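Local coordinates for protein hydroxylase (Rhodococcus sp., PDB 2OR0) that probably acts as a flavin-dependent oxygenase of the acyl-CoA dehydrogenase fold, taking reduced flavin as a co-donor to place one oxygen atom of O2 on its substrate, at residues A62-Q67 and G72-H77; S156-C161 and K210-D215; E354-A357 and G362-H365. One frame throughout, in Å; residues are numbered along the deposited sequence.

Interaction 1. Residues A62-Q67 and G72-H77; sequences AIRLLQ and GGYEVH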
ATOM      1  N   ALA A  62       3.191   7.465  11.714  1.00 34.59           N
ATOM      2  CA  ALA A  62       3.346   6.806  10.398  1.00 34.90           C
ATOM      3  C   ALA A  62       2.331   7.206   9.316  1.00 34.69           C
ATOM      4  O   ALA A  62       2.690   7.328   8.141  1.00 35.38           O
ATOM      5  CB  ALA A  62       3.378   5.293  10.548  1.00 34.60           C
ATOM      6  N   ILE A  63       1.069   7.392   9.691  1.00 34.26           N
ATOM      7  CA  ILE A  63       0.044   7.739   8.707  1.00 33.83           C
ATOM      8  C   ILE A  63       0.142   9.211   8.275  1.00 34.64           C
ATOM      9  O   ILE A  63      -0.346   9.584   7.207  1.00 34.86           O
ATOM     10  CB  ILE A  63      -1.370   7.379   9.228  1.00 33.80           C
ATOM     11  CG1 ILE A  63      -1.397   5.921   9.727  1.00 33.91           C
ATOM     12  CG2 ILE A  63      -2.469   7.698   8.189  1.00 31.82           C
ATOM     13  CD1 ILE A  63      -1.026   4.869   8.690  1.00 32.76           C
ATOM     14  N   ARG A  64       0.814  10.035   9.081  1.00 34.53           N
ATOM     15  CA  ARG A  64       1.029  11.439   8.739  1.00 34.65           C
ATOM     16  C   ARG A  64       2.255  11.717   7.850  1.00 33.75           C
ATOM     17  O   ARG A  64       2.531  12.884   7.480  1.00 32.37           O
ATOM     18  CB  ARG A  64       1.091  12.257  10.023  1.00 35.84           C
ATOM     19  CG  ARG A  64      -0.306  12.454  10.622  1.00 39.94           C
ATOM     20  CD  ARG A  64      -0.286  13.376  11.812  1.00 45.70           C
ATOM     21  NE  ARG A  64       0.603  12.868  12.847  1.00 51.12           N
ATOM     22  CZ  ARG A  64       0.627  13.324  14.093  1.00 56.08           C
ATOM     23  NH1 ARG A  64      -0.213  14.305  14.460  1.00 57.33           N
ATOM     24  NH2 ARG A  64       1.486  12.797  14.973  1.00 57.40           N
ATOM     25  N   LEU A  65       2.966  10.650   7.487  1.00 32.63           N
ATOM     26  CA  LEU A  65       4.147  10.742   6.618  1.00 32.44           C
ATOM     27  C   LEU A  65       3.956  11.612   5.379  1.00 32.00           C
ATOM     28  O   LEU A  65       4.801  12.460   5.078  1.00 32.24           O
ATOM     29  CB  LEU A  65       4.655   9.347   6.216  1.00 32.83           C
ATOM     30  CG  LEU A  65       5.406   8.538   7.289  1.00 33.34           C
ATOM     31  CD1 LEU A  65       5.544   7.071   6.867  1.00 32.24           C
ATOM     32  CD2 LEU A  65       6.763   9.148   7.587  1.00 34.54           C
ATOM     33  N   LEU A  66       2.847  11.415   4.671  1.00 31.68           N
ATOM     34  CA  LEU A  66       2.597  12.114   3.420  1.00 32.27           C
ATOM     35  C   LEU A  66       1.469  13.142   3.565  1.00 32.91           C
ATOM     36  O   LEU A  66       0.926  13.618   2.574  1.00 33.34           O
ATOM     37  CB  LEU A  66       2.254  11.115   2.311  1.00 31.47           C
ATOM     38  CG  LEU A  66       3.254   9.982   2.021  1.00 32.61           C
ATOM     39  CD1 LEU A  66       2.618   8.985   1.062  1.00 29.91           C
ATOM     40  CD2 LEU A  66       4.614  10.520   1.478  1.00 29.03           C
ATOM     41  N   GLN A  67       1.119  13.456   4.807  1.00 34.05           N
ATOM     42  CA  GLN A  67       0.052  14.407   5.117  1.00 34.96           C
ATOM     43  C   GLN A  67       0.576  15.861   5.007  1.00 35.44           C
ATOM     44  O   GLN A  67       1.754  16.099   5.292  1.00 34.76           O
ATOM     45  CB  GLN A  67      -0.438  14.123   6.529  1.00 34.61           C
ATOM     46  CG  GLN A  67      -1.770  14.745   6.912  1.00 35.87           C
ATOM     47  CD  GLN A  67      -2.460  13.948   7.997  1.00 37.36           C
ATOM     48  OE1 GLN A  67      -2.528  12.711   7.925  1.00 37.64           O
ATOM     49  NE2 GLN A  67      -2.979  14.640   9.017  1.00 35.67           N
ATOM     50  N   GLY A  72      -0.700  18.753  10.392  1.00 38.68           N
ATOM     51  CA  GLY A  72       0.127  17.963  11.310  1.00 37.89           C
ATOM     52  C   GLY A  72       1.044  16.945  10.639  1.00 37.97           C
ATOM     53  O   GLY A  72       1.723  16.170  11.334  1.00 38.64           O
ATOM     54  N   GLY A  73       1.085  16.968   9.306  1.00 37.28           N
ATOM     55  CA  GLY A  73       1.790  15.965   8.521  1.00 36.80           C
ATOM     56  C   GLY A  73       3.254  16.315   8.337  1.00 37.07           C
ATOM     57  O   GLY A  73       3.684  17.401   8.715  1.00 36.40           O
ATOM     58  N   TYR A  74       4.017  15.400   7.747  1.00 36.67           N
ATOM     59  CA  TYR A  74       5.466  15.579   7.614  1.00 36.91           C
ATOM     60  C   TYR A  74       5.939  15.828   6.209  1.00 36.33           C
ATOM     61  O   TYR A  74       7.097  16.164   6.025  1.00 36.90           O
ATOM     62  CB  TYR A  74       6.232  14.386   8.184  1.00 37.38           C
ATOM     63  CG  TYR A  74       5.838  14.053   9.577  1.00 38.51           C
ATOM     64  CD1 TYR A  74       6.053  14.953  10.618  1.00 40.16           C
ATOM     65  CD2 TYR A  74       5.233  12.842   9.865  1.00 38.26           C
ATOM     66  CE1 TYR A  74       5.670  14.638  11.917  1.00 40.78           C
ATOM     67  CE2 TYR A  74       4.850  12.523  11.152  1.00 38.70           C
ATOM     68  CZ  TYR A  74       5.062  13.417  12.162  1.00 39.97           C
ATOM     69  OH  TYR A  74       4.675  13.076  13.432  1.00 41.57           O
ATOM     70  N   GLU A  75       5.058  15.676   5.219  1.00 35.82           N
ATOM     71  CA  GLU A  75       5.435  15.769   3.800  1.00 35.47           C
ATOM     72  C   GLU A  75       6.801  15.180   3.441  1.00 34.91           C
ATOM     73  O   GLU A  75       7.562  15.783   2.665  1.00 34.53           O
ATOM     74  CB  GLU A  75       5.335  17.213   3.285  1.00 36.05           C
ATOM     75  CG  GLU A  75       4.012  17.879   3.636  1.00 37.58           C
ATOM     76  CD  GLU A  75       3.974  19.378   3.323  1.00 37.80           C
ATOM     77  OE1 GLU A  75       4.856  19.877   2.581  1.00 40.62           O
ATOM     78  OE2 GLU A  75       3.036  20.041   3.826  1.00 40.76           O
ATOM     79  N   VAL A  76       7.095  13.979   3.953  1.00 33.86           N
ATOM     80  CA  VAL A  76       8.391  13.335   3.676  1.00 32.57           C
ATOM     81  C   VAL A  76       8.635  13.068   2.184  1.00 32.28           C
ATOM     82  O   VAL A  76       7.697  13.024   1.384  1.00 32.15           O
ATOM     83  CB  VAL A  76       8.643  12.068   4.573  1.00 32.53           C
ATOM     84  CG1 VAL A  76       8.429  12.417   6.034  1.00 33.00           C
ATOM     85  CG2 VAL A  76       7.756  10.890   4.168  1.00 31.18           C
ATOM     86  N   HIS A  77       9.914  12.928   1.819  1.00 31.49           N
ATOM     87  CA  HIS A  77      10.328  12.500   0.489  1.00 30.95           C
ATOM     88  C   HIS A  77       9.780  11.073   0.311  1.00 30.35           C
ATOM     89  O   HIS A  77       9.793  10.299   1.259  1.00 29.93           O
ATOM     90  CB  HIS A  77      11.871  12.481   0.430  1.00 30.67           C
ATOM     91  CG  HIS A  77      12.429  12.201  -0.926  1.00 30.86           C
ATOM     92  ND1 HIS A  77      12.602  10.922  -1.418  1.00 29.34           N
ATOM     93  CD2 HIS A  77      12.849  13.037  -1.903  1.00 30.88           C
ATOM     94  CE1 HIS A  77      13.098  10.988  -2.639  1.00 29.52           C
ATOM     95  NE2 HIS A  77      13.255  12.260  -2.959  1.00 29.33           N
TER

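Interaction 2. Residues S156-C161 and K210-D215; sequences SGTDHC and KDLIVD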
ATOM      1  N   SER A 156      -8.671  -2.164   3.679  1.00 29.59           N
ATOM      2  CA  SER A 156      -7.647  -2.457   4.695  1.00 29.82           C
ATOM      3  C   SER A 156      -7.718  -1.504   5.878  1.00 29.89           C
ATOM      4  O   SER A 156      -7.839  -0.302   5.677  1.00 30.04           O
ATOM      5  CB  SER A 156      -6.235  -2.385   4.074  1.00 30.11           C
ATOM      6  OG  SER A 156      -6.126  -3.282   2.994  1.00 31.79           O
ATOM      7  N   GLY A 157      -7.613  -2.037   7.101  1.00 30.72           N
ATOM      8  CA  GLY A 157      -7.584  -1.209   8.316  1.00 30.97           C
ATOM      9  C   GLY A 157      -8.908  -0.511   8.637  1.00 31.81           C
ATOM     10  O   GLY A 157      -8.953   0.372   9.485  1.00 32.61           O
ATOM     11  N   THR A 158      -9.988  -0.929   7.974  1.00 31.99           N
ATOM     12  CA  THR A 158     -11.252  -0.181   7.953  1.00 30.83           C
ATOM     13  C   THR A 158     -11.904   0.068   9.325  1.00 31.79           C
ATOM     14  O   THR A 158     -12.496   1.135   9.534  1.00 30.80           O
ATOM     15  CB  THR A 158     -12.258  -0.787   6.925  1.00 31.30           C
ATOM     16  OG1 THR A 158     -13.188   0.214   6.516  1.00 30.25           O
ATOM     17  CG2 THR A 158     -13.002  -2.013   7.464  1.00 27.97           C
ATOM     18  N   ASP A 159     -11.771  -0.891  10.249  1.00 31.61           N
ATOM     19  CA  ASP A 159     -12.283  -0.728  11.614  1.00 33.22           C
ATOM     20  C   ASP A 159     -11.671   0.466  12.341  1.00 33.65           C
ATOM     21  O   ASP A 159     -12.218   0.935  13.348  1.00 33.09           O
ATOM     22  CB  ASP A 159     -12.026  -1.990  12.452  1.00 33.54           C
ATOM     23  CG  ASP A 159     -12.816  -3.196  11.954  1.00 35.72           C
ATOM     24  OD1 ASP A 159     -14.059  -3.107  11.920  1.00 35.87           O
ATOM     25  OD2 ASP A 159     -12.196  -4.225  11.590  1.00 39.49           O
ATOM     26  N   HIS A 160     -10.525   0.941  11.843  1.00 33.56           N
ATOM     27  CA  HIS A 160      -9.781   2.002  12.524  1.00 33.51           C
ATOM     28  C   HIS A 160      -9.869   3.340  11.783  1.00 33.72           C
ATOM     29  O   HIS A 160      -9.208   4.325  12.148  1.00 34.29           O
ATOM     30  CB  HIS A 160      -8.333   1.547  12.722  1.00 33.28           C
ATOM     31  CG  HIS A 160      -8.205   0.346  13.607  1.00 32.81           C
ATOM     32  ND1 HIS A 160      -8.392   0.408  14.973  1.00 31.78           N
ATOM     33  CD2 HIS A 160      -7.925  -0.952  13.321  1.00 31.65           C
ATOM     34  CE1 HIS A 160      -8.224  -0.799  15.491  1.00 31.79           C
ATOM     35  NE2 HIS A 160      -7.937  -1.639  14.511  1.00 30.90           N
ATOM     36  N   CYS A 161     -10.697   3.359  10.742  1.00 33.46           N
ATOM     37  CA  CYS A 161     -10.878   4.526   9.899  1.00 33.61           C
ATOM     38  C   CYS A 161     -12.267   5.141  10.116  1.00 34.25           C
ATOM     39  O   CYS A 161     -13.236   4.426  10.409  1.00 34.14           O
ATOM     40  CB  CYS A 161     -10.690   4.153   8.433  1.00 33.10           C
ATOM     41  SG  CYS A 161      -9.015   3.514   8.027  1.00 31.90           S
ATOM     42  N   LYS A 210     -12.051  -5.843   5.341  1.00 25.60           N
ATOM     43  CA  LYS A 210     -13.466  -6.217   5.165  1.00 26.44           C
ATOM     44  C   LYS A 210     -14.146  -5.508   3.992  1.00 26.83           C
ATOM     45  O   LYS A 210     -13.610  -4.527   3.458  1.00 26.28           O
ATOM     46  CB  LYS A 210     -14.225  -5.956   6.476  1.00 25.84           C
ATOM     47  CG  LYS A 210     -13.834  -6.918   7.611  1.00 26.66           C
ATOM     48  CD  LYS A 210     -14.278  -6.357   8.957  1.00 29.12           C
ATOM     49  CE  LYS A 210     -13.673  -7.093  10.128  1.00 34.76           C
ATOM     50  NZ  LYS A 210     -14.061  -6.386  11.387  1.00 38.38           N
ATOM     51  N   ASP A 211     -15.288  -6.059   3.563  1.00 26.92           N
ATOM     52  CA  ASP A 211     -16.162  -5.421   2.591  1.00 27.91           C
ATOM     53  C   ASP A 211     -16.870  -4.217   3.215  1.00 28.31           C
ATOM     54  O   ASP A 211     -17.167  -4.206   4.418  1.00 28.47           O
ATOM     55  CB  ASP A 211     -17.244  -6.405   2.106  1.00 27.76           C
ATOM     56  CG  ASP A 211     -16.698  -7.496   1.164  1.00 29.95           C
ATOM     57  OD1 ASP A 211     -15.448  -7.706   1.052  1.00 30.32           O
ATOM     58  OD2 ASP A 211     -17.543  -8.166   0.534  1.00 29.58           O
ATOM     59  N   LEU A 212     -17.164  -3.228   2.381  1.00 28.89           N
ATOM     60  CA  LEU A 212     -18.015  -2.098   2.747  1.00 28.55           C
ATOM     61  C   LEU A 212     -19.218  -2.062   1.808  1.00 28.61           C
ATOM     62  O   LEU A 212     -19.073  -2.293   0.613  1.00 27.98           O
ATOM     63  CB  LEU A 212     -17.256  -0.767   2.578  1.00 28.90           C
ATOM     64  CG  LEU A 212     -15.935  -0.429   3.291  1.00 30.25           C
ATOM     65  CD1 LEU A 212     -15.601   1.049   3.110  1.00 30.27           C
ATOM     66  CD2 LEU A 212     -15.930  -0.789   4.773  1.00 31.78           C
ATOM     67  N   ILE A 213     -20.388  -1.726   2.354  1.00 28.85           N
ATOM     68  CA  ILE A 213     -21.618  -1.553   1.564  1.00 29.48           C
ATOM     69  C   ILE A 213     -22.191  -0.141   1.734  1.00 29.38           C
ATOM     70  O   ILE A 213     -22.259   0.375   2.851  1.00 28.68           O
ATOM     71  CB  ILE A 213     -22.719  -2.582   1.957  1.00 29.11           C
ATOM     72  CG1 ILE A 213     -22.391  -3.951   1.362  1.00 30.19           C
ATOM     73  CG2 ILE A 213     -24.100  -2.171   1.369  1.00 29.72           C
ATOM     74  CD1 ILE A 213     -23.389  -5.050   1.777  1.00 30.55           C
ATOM     75  N   VAL A 214     -22.607   0.453   0.623  1.00 29.79           N
ATOM     76  CA  VAL A 214     -23.364   1.709   0.629  1.00 30.52           C
ATOM     77  C   VAL A 214     -24.709   1.473  -0.083  1.00 31.41           C
ATOM     78  O   VAL A 214     -24.733   0.984  -1.222  1.00 31.19           O
ATOM     79  CB  VAL A 214     -22.539   2.872  -0.036  1.00 30.69           C
ATOM     80  CG1 VAL A 214     -23.314   4.194   0.001  1.00 31.39           C
ATOM     81  CG2 VAL A 214     -21.190   3.067   0.677  1.00 28.82           C
ATOM     82  N   ASP A 215     -25.817   1.809   0.592  1.00 32.20           N
ATOM     83  CA  ASP A 215     -27.174   1.619   0.034  1.00 33.06           C
ATOM     84  C   ASP A 215     -27.677   2.805  -0.801  1.00 33.47           C
ATOM     85  O   ASP A 215     -28.441   2.615  -1.764  1.00 34.12           O
ATOM     86  CB  ASP A 215     -28.199   1.297   1.141  1.00 33.24           C
ATOM     87  CG  ASP A 215     -28.157  -0.160   1.578  1.00 34.95           C
ATOM     88  OD1 ASP A 215     -27.559  -0.977   0.852  1.00 34.31           O
ATOM     89  OD2 ASP A 215     -28.704  -0.489   2.666  1.00 36.83           O
TER

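Interaction 3. Residues E354-A357 and G362-H365; sequences EIFA and GALH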
ATOM      1  N   GLU A 354      11.608 -19.286  -2.164  1.00 22.34           N
ATOM      2  CA  GLU A 354      12.782 -20.133  -2.267  1.00 23.43           C
ATOM      3  C   GLU A 354      13.337 -20.438  -0.870  1.00 23.25           C
ATOM      4  O   GLU A 354      13.759 -21.542  -0.602  1.00 23.36           O
ATOM      5  CB  GLU A 354      13.850 -19.504  -3.192  1.00 22.93           C
ATOM      6  CG  GLU A 354      13.429 -19.486  -4.641  1.00 28.57           C
ATOM      7  CD  GLU A 354      13.250 -20.914  -5.221  1.00 33.02           C
ATOM      8  OE1 GLU A 354      14.087 -21.796  -4.944  1.00 35.21           O
ATOM      9  OE2 GLU A 354      12.278 -21.154  -5.962  1.00 36.98           O
ATOM     10  N   ILE A 355      13.317 -19.470   0.033  1.00 24.06           N
ATOM     11  CA  ILE A 355      13.811 -19.762   1.387  1.00 25.14           C
ATOM     12  C   ILE A 355      12.795 -20.505   2.251  1.00 24.70           C
ATOM     13  O   ILE A 355      13.187 -21.315   3.084  1.00 24.43           O
ATOM     14  CB  ILE A 355      14.349 -18.526   2.126  1.00 25.57           C
ATOM     15  CG1 ILE A 355      13.301 -17.405   2.161  1.00 27.15           C
ATOM     16  CG2 ILE A 355      15.645 -18.044   1.471  1.00 26.70           C
ATOM     17  CD1 ILE A 355      13.717 -16.224   3.080  1.00 27.41           C
ATOM     18  N   PHE A 356      11.505 -20.243   2.044  1.00 23.83           N
ATOM     19  CA  PHE A 356      10.481 -20.973   2.789  1.00 23.85           C
ATOM     20  C   PHE A 356      10.567 -22.470   2.460  1.00 23.15           C
ATOM     21  O   PHE A 356      10.431 -23.311   3.336  1.00 23.93           O
ATOM     22  CB  PHE A 356       9.064 -20.427   2.514  1.00 22.97           C
ATOM     23  CG  PHE A 356       8.006 -20.974   3.481  1.00 24.37           C
ATOM     24  CD1 PHE A 356       8.054 -20.656   4.849  1.00 23.89           C
ATOM     25  CD2 PHE A 356       6.982 -21.792   3.030  1.00 21.72           C
ATOM     26  CE1 PHE A 356       7.106 -21.164   5.760  1.00 23.47           C
ATOM     27  CE2 PHE A 356       6.008 -22.302   3.931  1.00 22.27           C
ATOM     28  CZ  PHE A 356       6.072 -21.992   5.296  1.00 21.30           C
ATOM     29  N   ALA A 357      10.786 -22.795   1.199  1.00 22.80           N
ATOM     30  CA  ALA A 357      10.925 -24.186   0.793  1.00 24.00           C
ATOM     31  C   ALA A 357      12.146 -24.888   1.441  1.00 25.00           C
ATOM     32  O   ALA A 357      12.238 -26.113   1.394  1.00 25.51           O
ATOM     33  CB  ALA A 357      11.030 -24.285  -0.703  1.00 23.30           C
ATOM     34  N   GLY A 362       9.294 -27.795  10.612  1.00 26.46           N
ATOM     35  CA  GLY A 362       9.046 -26.921  11.765  1.00 26.09           C
ATOM     36  C   GLY A 362       8.525 -25.528  11.385  1.00 25.44           C
ATOM     37  O   GLY A 362       7.738 -24.942  12.100  1.00 25.13           O
ATOM     38  N   ALA A 363       8.952 -25.003  10.234  1.00 25.34           N
ATOM     39  CA  ALA A 363       8.490 -23.704   9.755  1.00 24.59           C
ATOM     40  C   ALA A 363       7.013 -23.728   9.259  1.00 24.81           C
ATOM     41  O   ALA A 363       6.433 -22.689   8.939  1.00 24.54           O
ATOM     42  CB  ALA A 363       9.427 -23.192   8.671  1.00 23.82           C
ATOM     43  N   LEU A 364       6.400 -24.902   9.215  1.00 24.72           N
ATOM     44  CA  LEU A 364       4.966 -24.980   8.856  1.00 24.93           C
ATOM     45  C   LEU A 364       4.044 -24.594  10.018  1.00 24.67           C
ATOM     46  O   LEU A 364       2.876 -24.296   9.815  1.00 24.44           O
ATOM     47  CB  LEU A 364       4.629 -26.385   8.352  1.00 23.93           C
ATOM     48  CG  LEU A 364       5.399 -26.861   7.105  1.00 23.30           C
ATOM     49  CD1 LEU A 364       4.976 -28.282   6.842  1.00 20.98           C
ATOM     50  CD2 LEU A 364       5.171 -25.907   5.861  1.00 19.85           C
ATOM     51  N   HIS A 365       4.577 -24.596  11.235  1.00 25.58           N
ATOM     52  CA  HIS A 365       3.747 -24.376  12.428  1.00 26.34           C
ATOM     53  C   HIS A 365       3.414 -22.901  12.637  1.00 26.39           C
ATOM     54  O   HIS A 365       4.301 -22.037  12.556  1.00 25.86           O
ATOM     55  CB  HIS A 365       4.417 -25.018  13.652  1.00 26.26           C
ATOM     56  CG  HIS A 365       4.445 -26.521  13.584  1.00 28.85           C
ATOM     57  ND1 HIS A 365       5.360 -27.220  12.820  1.00 30.17           N
ATOM     58  CD2 HIS A 365       3.633 -27.452  14.140  1.00 27.17           C
ATOM     59  CE1 HIS A 365       5.103 -28.516  12.903  1.00 30.68           C
ATOM     60  NE2 HIS A 365       4.060 -28.682  13.701  1.00 31.23           N
TER

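Interaction 1. Residues A62-Q67 and G72-H77
Arg64 runs beside Gly72 and Tyr74, and its side chain meets them one atom after another. CB lies 3.9 Å from Tyr74 CE2, near the ring rim. Beyond it CD lies 3.5 Å from Gly72 O, and the bend at chi3 (-58°) turns the guanidinium so that this carbonyl oxygen sits over one of its faces. At the tip NH2 comes 3.6 Å from Tyr74 OH, with the guanidinium and ring planes 73° apart; the hydroxyl has its hydrogen bond with Arg28, and NE faces Asp126 in a long, weak ion pair. An alanine at this position is likely to leave Gly72 O without the flat group lying against it, open a gap beside the tyrosine ring and deprive Asp126 of a distant counter-charge. Residues 62-77 belong to the link between helices 51-60 and 78-91, part of the helical N-terminal region of the acyl-CoA dehydrogenase fold: Arg64 to Gln67 form a type I beta turn, and His77 is the N-cap of the second helix. Arg64 O accepts hydrogen bonds from both Gln67 N, within the turn, and Tyr74 N (2.9 Å), from opposite faces of its carbonyl plane. Val76 N bonds to Leu65 O at 3.0 Å, while Leu65 CD2 packs 4.0 Å from Val76 CG2, and both side chains touch Phe81 of helix 78-91.

Interaction 2. Residues S156-C161 and K210-D215
Lys210, Thr158 and Asp159 bury most of the surface in this contact, and they divide it into a salt bridge and a van der Waals part. Lys210 stretches out fully beyond CG, its last torsions all near 180°, and delivers NZ to the carboxylate of Asp159. The grip is uneven: OD2 accepts the ammonium at 2.9 Å through the syn lone pair, whereas OD1 is 3.3 Å from NZ and only weakly bonded. The lysine chain crosses the aspartate at about a right angle, and its CE also lies 3.5 Å from OD2. Glu196 forms a second salt bridge with NZ, so one ammonium is shared by two carboxylates, which probably stabilises its positive charge; Arg48 adds a long, weak ion pair to OD2.

Thr158 supplies the second part. Its CB points at the strand, and OG1, anti to the backbone N (chi1 -156°), comes 3.4 Å from Leu212 CD2 as the two side chains run alongside one another, pointing opposite ways. That hydroxyl is hydrogen-bonded to Ser155, while CG2 packs 4.2 Å from Lys210 CB. Thr158 and Asp159 open the short 3-10 segment that follows strand 145-155, and the contact joins this turn to strand 210-214, itself paired antiparallel with both 145-155 and 193-195. The turn and strand lie in what corresponds to the middle beta domain of the acyl-CoA dehydrogenase fold, which in relatives helps to hold the flavin.

Interaction 3. Residues E354-A357 and G362-H365
Phe356, near the end of helix 331-356, directs its ring at Ala363 and Leu364 in the connection to helix 370-381, within the helical C-terminal domain characteristic of acyl-CoA dehydrogenases. The closer packing is on the Ala363 side. With CG anti to the backbone N (chi1 -168°), the phenyl group reaches away from its own helix, and Ala363 O meets the ring at its edge, near the ring plane, 3.6 Å from CE1. The methyl group of Ala363 points back at the helix and stands 4.2 Å from the same CE1, so one corner of the ring meets both a carbonyl oxygen and a methyl. Trp374 stacks on the phenylalanine, and Met370 and Gln371 of helix 370-381 also touch it, which ties the end of one helix to the start of the next. Toward solvent the contact is looser. There Leu364 crosses the phenylalanine at about a right angle and brings a single methyl, CD2, to 4.1 Å from CZ; Leu364 is exposed and also touches a crystal neighbour. No hydrogen bond joins the two segments, so apolar packing and the carbonyl at the ring edge carry the contact. The backbone of 362-365 instead closes on itself: Gly362 O takes His365 N at 3.3 Å and, in a weak bond of 146° at the hydrogen, His365 ND1 at 3.4 Å.

The three contacts follow one another along the chain without overlap, one each in the N-terminal helical, beta and C-terminal helical parts of the fold. Interactions 1 and 2 are the nearest pair, with centres 23 Å apart and closest atoms about 8 Å apart. They do not touch, but Trp128 meets both Ile63 and His160, and His160 also packs on helix 51-60, which leads into residues 62-67. Interaction 3 is remote: its centre is about 36 Å from that of interaction 1, on the opposite side of the chain's centre, and about 33 Å from that of interaction 2. By analogy with relatives, interaction 2 is probably the one closest to the flavin region.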